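Side-chain contacts in serine-tRNA ligase (Naegleria fowleri, PDB 6BLJ), which probably charges its cognate tRNA with serine, activating the amino acid with ATP before transferring it, as other class II seryl-tRNA synthetases do: residues A290-K295 against E337-T342; P303-G308 against W350-E355. All coordinates share one frame; numbering follows the deposited sequence.

Both interactions belong to the class II synthetase core and meet at the antiparallel strand pair 304-313 and 332-342, from which they work on different sides. Interaction 1 packs the loop that follows helix 285-290 against strand 332-342; its three touching residues are all buried, and no hydrogen bond or charge pair crosses it. Interaction 2 joins strand 304-313 to helix 348-366 and is partly buried, mixing an apolar methionine contact with a salt bridge and a water. The backbone contact between Phe339 O and Tyr306 N (2.8 Å), probably a hydrogen bond, ties the two strands and therefore the two contacts, whose centres are about 11 Å apart.

Interaction 1 of 2, residues A290-K295 against E337-T342; sequences AFHLEK and EQFVVT
His292 meets Val341 and Phe339 in a small, buried, wholly van der Waals contact, where the loop after helix 285-290 lies against strand 332-342 of the class II catalytic sheet. The evidence for a face contact is direct: Val341 CG2 sits 4.0 Å from the centroid of the His292 ring and 16° off its normal, a CH-pi arrangement. The methyl is displaced toward the rim, so its nearest ring atom is His292 NE2, at 3.9 Å. Phe339 approaches less squarely. Its CE1 comes up to the imidazole obliquely, 4.1 Å from His292 CE1, as the two side chains slide past each other in opposite directions.

In His292, CG stands anti to the carbonyl carbon (chi1 -67°), which carries the imidazole toward the strand. The opposite face of the imidazole is covered within the loop, with Phe291 CD2 3.9 Å above the ring plane, and a hydrogen bond from ND1 to Ile288 O limits rotation of the ring. The backbone carrying it is folded into two overlapping turns, type I from Ala290 to Leu293 and type II from His292 to Lys295. Lys295 NZ bonds to Phe291 O at 2.9 Å, linking the end of the second turn back to the first.

Toward the second subunit, the same Lys295 NZ also forms a salt bridge with Glu205 of that subunit, and Phe291 meets Phe216 of that subunit edge-to-face. Within the chain, Phe339 packs on Ile288 and Ala289 of helix 285-290 and on Met440 of strand 436-447, whereas the alternate residues Gln338 and Val340 touch helix 348-366.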
loop_
_atom_site.group_PDB
_atom_site.type_symbol
_atom_site.label_atom_id
_atom_site.label_comp_id
_atom_site.label_asym_id
_atom_site.label_seq_id
_atom_site.Cartn_x
_atom_site.Cartn_y
_atom_site.Cartn_z
ATOM N N ALA A 290 -2.025 15.474 -17.469
ATOM C CA ALA A 290 -0.605 15.270 -17.751
ATOM C C ALA A 290 -0.285 15.533 -19.220
ATOM O O ALA A 290 0.829 15.952 -19.547
ATOM C CB ALA A 290 -0.186 13.848 -17.353
ATOM N N PHE A 291 -1.270 15.333 -20.104
ATOM C CA PHE A 291 -1.144 15.645 -21.527
ATOM C C PHE A 291 -0.678 17.079 -21.753
ATOM O O PHE A 291 -0.031 17.370 -22.766
ATOM C CB PHE A 291 -2.511 15.398 -22.195
ATOM C CG PHE A 291 -2.551 15.608 -23.699
ATOM C CD1 PHE A 291 -2.439 14.529 -24.567
ATOM C CD2 PHE A 291 -2.789 16.866 -24.241
ATOM C CE1 PHE A 291 -2.506 14.712 -25.960
ATOM C CE2 PHE A 291 -2.857 17.052 -25.616
ATOM C CZ PHE A 291 -2.718 15.979 -26.477
ATOM N N HIS A 292 -0.972 17.981 -20.820
ATOM C CA HIS A 292 -0.642 19.392 -20.981
ATOM C C HIS A 292 0.669 19.789 -20.319
ATOM O O HIS A 292 1.012 20.977 -20.323
ATOM C CB HIS A 292 -1.791 20.259 -20.457
ATOM C CG HIS A 292 -3.034 20.122 -21.280
ATOM N ND1 HIS A 292 -3.991 19.160 -21.028
ATOM C CD2 HIS A 292 -3.431 20.761 -22.406
ATOM C CE1 HIS A 292 -4.946 19.242 -21.939
ATOM N NE2 HIS A 292 -4.632 20.206 -22.784
ATOM N N LEU A 293 1.418 18.823 -19.786
ATOM C CA LEU A 293 2.682 19.105 -19.116
ATOM C C LEU A 293 3.552 20.047 -19.934
ATOM O O LEU A 293 3.842 19.791 -21.109
ATOM C CB LEU A 293 3.438 17.799 -18.862
ATOM C CG LEU A 293 4.827 17.949 -18.228
ATOM C CD1 LEU A 293 4.735 18.467 -16.803
ATOM C CD2 LEU A 293 5.594 16.628 -18.273
ATOM N N GLU A 294 3.957 21.148 -19.296
ATOM C CA GLU A 294 4.963 22.072 -19.832
ATOM C C GLU A 294 4.557 22.689 -21.167
ATOM O O GLU A 294 5.408 23.049 -21.979
ATOM C CB GLU A 294 6.325 21.381 -19.948
ATOM C CG GLU A 294 7.046 21.294 -18.596
ATOM C CD GLU A 294 8.022 20.135 -18.499
ATOM O OE1 GLU A 294 8.361 19.557 -19.550
ATOM O OE2 GLU A 294 8.440 19.789 -17.369
ATOM N N LYS A 295 3.266 22.854 -21.403
ATOM C CA LYS A 295 2.804 23.549 -22.593
ATOM C C LYS A 295 2.424 24.988 -22.253
ATOM O O LYS A 295 2.205 25.342 -21.094
ATOM C CB LYS A 295 1.628 22.806 -23.228
ATOM C CG LYS A 295 2.053 21.485 -23.860
ATOM C CD LYS A 295 0.890 20.776 -24.532
ATOM C CE LYS A 295 1.361 19.533 -25.292
ATOM N NZ LYS A 295 0.256 18.543 -25.446
ATOM N N GLU A 337 -15.870 12.164 -19.356
ATOM C CA GLU A 337 -15.416 13.261 -18.512
ATOM C C GLU A 337 -15.310 14.548 -19.329
ATOM O O GLU A 337 -14.843 14.530 -20.477
ATOM C CB GLU A 337 -14.045 12.898 -17.885
ATOM C CG GLU A 337 -13.454 13.946 -16.945
ATOM C CD GLU A 337 -14.068 13.894 -15.550
ATOM O OE1 GLU A 337 -14.956 13.042 -15.303
ATOM O OE2 GLU A 337 -13.648 14.697 -14.691
ATOM N N GLN A 338 -15.791 15.656 -18.756
ATOM C CA GLN A 338 -15.507 16.990 -19.280
ATOM C C GLN A 338 -14.213 17.504 -18.663
ATOM O O GLN A 338 -14.046 17.444 -17.442
ATOM C CB GLN A 338 -16.621 17.987 -18.965
ATOM C CG GLN A 338 -18.015 17.649 -19.462
ATOM C CD GLN A 338 -19.026 18.699 -18.993
ATOM O OE1 GLN A 338 -19.073 19.793 -19.526
ATOM N NE2 GLN A 338 -19.822 18.364 -17.983
ATOM N N PHE A 339 -13.312 18.012 -19.500
ATOM C CA PHE A 339 -12.038 18.570 -19.048
ATOM C C PHE A 339 -11.757 19.835 -19.851
ATOM O O PHE A 339 -11.792 19.799 -21.087
ATOM C CB PHE A 339 -10.893 17.553 -19.218
ATOM C CG PHE A 339 -9.580 18.005 -18.607
ATOM C CD1 PHE A 339 -8.741 18.890 -19.284
ATOM C CD2 PHE A 339 -9.198 17.554 -17.356
ATOM C CE1 PHE A 339 -7.547 19.313 -18.720
ATOM C CE2 PHE A 339 -8.003 17.968 -16.779
ATOM C CZ PHE A 339 -7.177 18.853 -17.458
ATOM N N VAL A 340 -11.511 20.960 -19.171
ATOM C CA VAL A 340 -11.344 22.241 -19.854
ATOM C C VAL A 340 -10.135 22.992 -19.310
ATOM O O VAL A 340 -9.939 23.079 -18.092
ATOM C CB VAL A 340 -12.607 23.120 -19.743
ATOM C CG1 VAL A 340 -12.428 24.407 -20.578
ATOM C CG2 VAL A 340 -13.846 22.357 -20.220
ATOM N N VAL A 341 -9.335 23.551 -20.227
ATOM C CA VAL A 341 -8.281 24.511 -19.914
ATOM C C VAL A 341 -8.793 25.895 -20.309
ATOM O O VAL A 341 -9.244 26.089 -21.449
ATOM C CB VAL A 341 -6.983 24.179 -20.676
ATOM C CG1 VAL A 341 -5.843 25.107 -20.246
ATOM C CG2 VAL A 341 -6.604 22.689 -20.539
ATOM N N THR A 342 -8.726 26.866 -19.391
ATOM C CA THR A 342 -9.184 28.222 -19.729
ATOM C C THR A 342 -8.111 29.267 -19.457
ATOM O O THR A 342 -7.128 29.036 -18.746
ATOM C CB THR A 342 -10.443 28.643 -18.956
ATOM O OG1 THR A 342 -10.068 29.014 -17.620
ATOM C CG2 THR A 342 -11.478 27.526 -18.928
#

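Interaction 2 of 2, residues P303-G308 against W350-E355; sequences PIKYCG and WEMFDE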
loop_
_atom_site.group_PDB
_atom_site.type_symbol
_atom_site.label_atom_id
_atom_site.label_comp_id
_atom_site.label_asym_id
_atom_site.label_seq_id
_atom_site.Cartn_x
_atom_site.Cartn_y
_atom_site.Cartn_z
ATOM N N PRO A 303 -10.549 28.756 -24.857
ATOM C CA PRO A 303 -10.388 27.547 -24.040
ATOM C C PRO A 303 -10.147 26.261 -24.833
ATOM O O PRO A 303 -10.411 26.197 -26.030
ATOM C CB PRO A 303 -11.721 27.469 -23.294
ATOM C CG PRO A 303 -12.702 28.044 -24.275
ATOM C CD PRO A 303 -11.959 29.171 -24.962
ATOM N N ILE A 304 -9.643 25.243 -24.141
ATOM C CA ILE A 304 -9.428 23.910 -24.696
ATOM C C ILE A 304 -10.412 22.972 -24.019
ATOM O O ILE A 304 -10.368 22.804 -22.799
ATOM C CB ILE A 304 -7.986 23.431 -24.477
ATOM C CG1 ILE A 304 -6.993 24.405 -25.107
ATOM C CG2 ILE A 304 -7.795 22.033 -25.043
ATOM C CD1 ILE A 304 -5.573 24.109 -24.737
ATOM N N LYS A 305 -11.290 22.352 -24.800
ATOM C CA LYS A 305 -12.359 21.520 -24.262
ATOM C C LYS A 305 -12.169 20.082 -24.733
ATOM O O LYS A 305 -12.036 19.833 -25.937
ATOM C CB LYS A 305 -13.730 22.032 -24.699
ATOM C CG LYS A 305 -14.076 23.479 -24.286
ATOM C CD LYS A 305 -15.462 23.852 -24.825
ATOM C CE LYS A 305 -15.864 25.278 -24.475
ATOM N NZ LYS A 305 -17.236 25.580 -24.970
ATOM N N TYR A 306 -12.135 19.144 -23.787
ATOM C CA TYR A 306 -11.951 17.725 -24.084
ATOM C C TYR A 306 -13.111 16.913 -23.538
ATOM O O TYR A 306 -13.648 17.213 -22.462
ATOM C CB TYR A 306 -10.643 17.187 -23.494
ATOM C CG TYR A 306 -9.423 17.541 -24.315
ATOM C CD1 TYR A 306 -9.229 16.987 -25.571
ATOM C CD2 TYR A 306 -8.450 18.405 -23.820
ATOM C CE1 TYR A 306 -8.107 17.305 -26.345
ATOM C CE2 TYR A 306 -7.313 18.712 -24.573
ATOM C CZ TYR A 306 -7.156 18.157 -25.833
ATOM O OH TYR A 306 -6.051 18.460 -26.584
ATOM N N CYS A 307 -13.505 15.902 -24.305
ATOM C CA CYS A 307 -14.491 14.895 -23.912
ATOM C C CYS A 307 -13.694 13.620 -23.657
ATOM O O CYS A 307 -13.434 12.851 -24.579
ATOM C CB CYS A 307 -15.562 14.693 -25.023
ATOM S SG CYS A 307 -16.573 13.223 -24.764
ATOM N N GLY A 308 -13.287 13.411 -22.405
ATOM C CA GLY A 308 -12.408 12.294 -22.083
ATOM C C GLY A 308 -13.181 10.997 -21.926
ATOM O O GLY A 308 -14.280 10.963 -21.379
ATOM N N TRP A 350 -14.571 30.601 -13.964
ATOM C CA TRP A 350 -15.836 30.536 -13.229
ATOM C C TRP A 350 -17.028 30.477 -14.175
ATOM O O TRP A 350 -18.020 29.792 -13.890
ATOM C CB TRP A 350 -15.944 31.725 -12.256
ATOM C CG TRP A 350 -14.890 31.590 -11.207
ATOM C CD1 TRP A 350 -13.788 32.378 -11.029
ATOM C CD2 TRP A 350 -14.774 30.516 -10.264
ATOM N NE1 TRP A 350 -13.016 31.881 -10.007
ATOM C CE2 TRP A 350 -13.598 30.735 -9.525
ATOM C CE3 TRP A 350 -15.563 29.396 -9.967
ATOM C CZ2 TRP A 350 -13.192 29.880 -8.503
ATOM C CZ3 TRP A 350 -15.160 28.548 -8.950
ATOM C CH2 TRP A 350 -13.984 28.790 -8.234
ATOM N N GLU A 351 -16.962 31.189 -15.301
ATOM C CA GLU A 351 -17.997 31.028 -16.318
ATOM C C GLU A 351 -17.980 29.617 -16.901
ATOM O O GLU A 351 -19.038 29.024 -17.157
ATOM C CB GLU A 351 -17.818 32.085 -17.412
ATOM C CG GLU A 351 -18.055 33.504 -16.907
ATOM C CD GLU A 351 -17.617 34.570 -17.896
ATOM O OE1 GLU A 351 -17.217 34.219 -19.025
ATOM O OE2 GLU A 351 -17.661 35.764 -17.538
ATOM N N MET A 352 -16.792 29.048 -17.096
ATOM C CA MET A 352 -16.714 27.691 -17.632
ATOM C C MET A 352 -17.253 26.663 -16.634
ATOM O O MET A 352 -17.841 25.647 -17.036
ATOM C CB MET A 352 -15.267 27.376 -18.026
ATOM C CG MET A 352 -15.080 26.072 -18.793
ATOM S SD MET A 352 -16.023 26.051 -20.335
ATOM C CE MET A 352 -15.345 27.475 -21.199
ATOM N N PHE A 353 -17.039 26.900 -15.337
ATOM C CA PHE A 353 -17.614 26.051 -14.299
ATOM C C PHE A 353 -19.130 25.948 -14.460
ATOM O O PHE A 353 -19.694 24.848 -14.471
ATOM C CB PHE A 353 -17.234 26.625 -12.920
ATOM C CG PHE A 353 -17.785 25.846 -11.736
ATOM C CD1 PHE A 353 -17.039 24.822 -11.152
ATOM C CD2 PHE A 353 -19.024 26.150 -11.191
ATOM C CE1 PHE A 353 -17.527 24.109 -10.062
ATOM C CE2 PHE A 353 -19.518 25.440 -10.100
ATOM C CZ PHE A 353 -18.767 24.423 -9.533
ATOM N N ASP A 354 -19.800 27.100 -14.610
ATOM C CA ASP A 354 -21.247 27.117 -14.813
ATOM C C ASP A 354 -21.642 26.387 -16.091
ATOM O O ASP A 354 -22.660 25.682 -16.122
ATOM C CB ASP A 354 -21.754 28.569 -14.857
ATOM C CG ASP A 354 -21.621 29.282 -13.520
ATOM O OD1 ASP A 354 -21.495 28.599 -12.486
ATOM O OD2 ASP A 354 -21.657 30.525 -13.499
ATOM N N GLU A 355 -20.862 26.562 -17.164
ATOM C CA GLU A 355 -21.159 25.879 -18.420
ATOM C C GLU A 355 -21.066 24.363 -18.260
ATOM O O GLU A 355 -21.919 23.626 -18.769
ATOM C CB GLU A 355 -20.205 26.353 -19.526
ATOM C CG GLU A 355 -20.334 25.549 -20.833
ATOM C CD GLU A 355 -19.346 25.972 -21.928
ATOM O OE1 GLU A 355 -19.187 27.188 -22.171
ATOM O OE2 GLU A 355 -18.714 25.068 -22.534
HETATM O O HOH W 1 -17.206 28.421 -24.216
#
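Lys305 of strand 304-313 and Pro303, just ahead of it, reach across to Met352 and Glu355 of helix 348-366 in the class II synthetase core. The strand is the first arm of motif 2, the antiparallel hairpin characteristic of this family; strand 332-342 is the second.

Lys305 leaves the strand with CG anti to its carbonyl carbon (chi1 -59°) and is extended all the way beyond, reaching the helix. Glu355 comes from the opposite direction: chi1 of 173° sets CG anti to the backbone N, and the chain stays extended to the carboxylate. The two ends form a salt bridge in which NZ of Lys305 lies 2.9 Å from OE2 of Glu355; OE2 accepts through its syn lone pair, on the side of the other carboxylate oxygen. Tyr241 OH is also hydrogen-bonded to OE2, so that oxygen has two polar partners.

Met352 takes another shape. Its first torsion (-171°) sends CG anti to the backbone N, but bends at chi2 and chi3 fold the terminal methyl round. That CE touches Lys305 CE at 4.0 Å and Pro303 CG at 4.1 Å, thus covering part of the lysine's aliphatic chain. The buried methionine also packs on Val340 and Thr342 of strand 332-342.

A water bridges the lysine and glutamate a second time, accepting a bond from Lys305 NZ (2.9 Å) and donating one to Glu355 OE1 (3.1 Å).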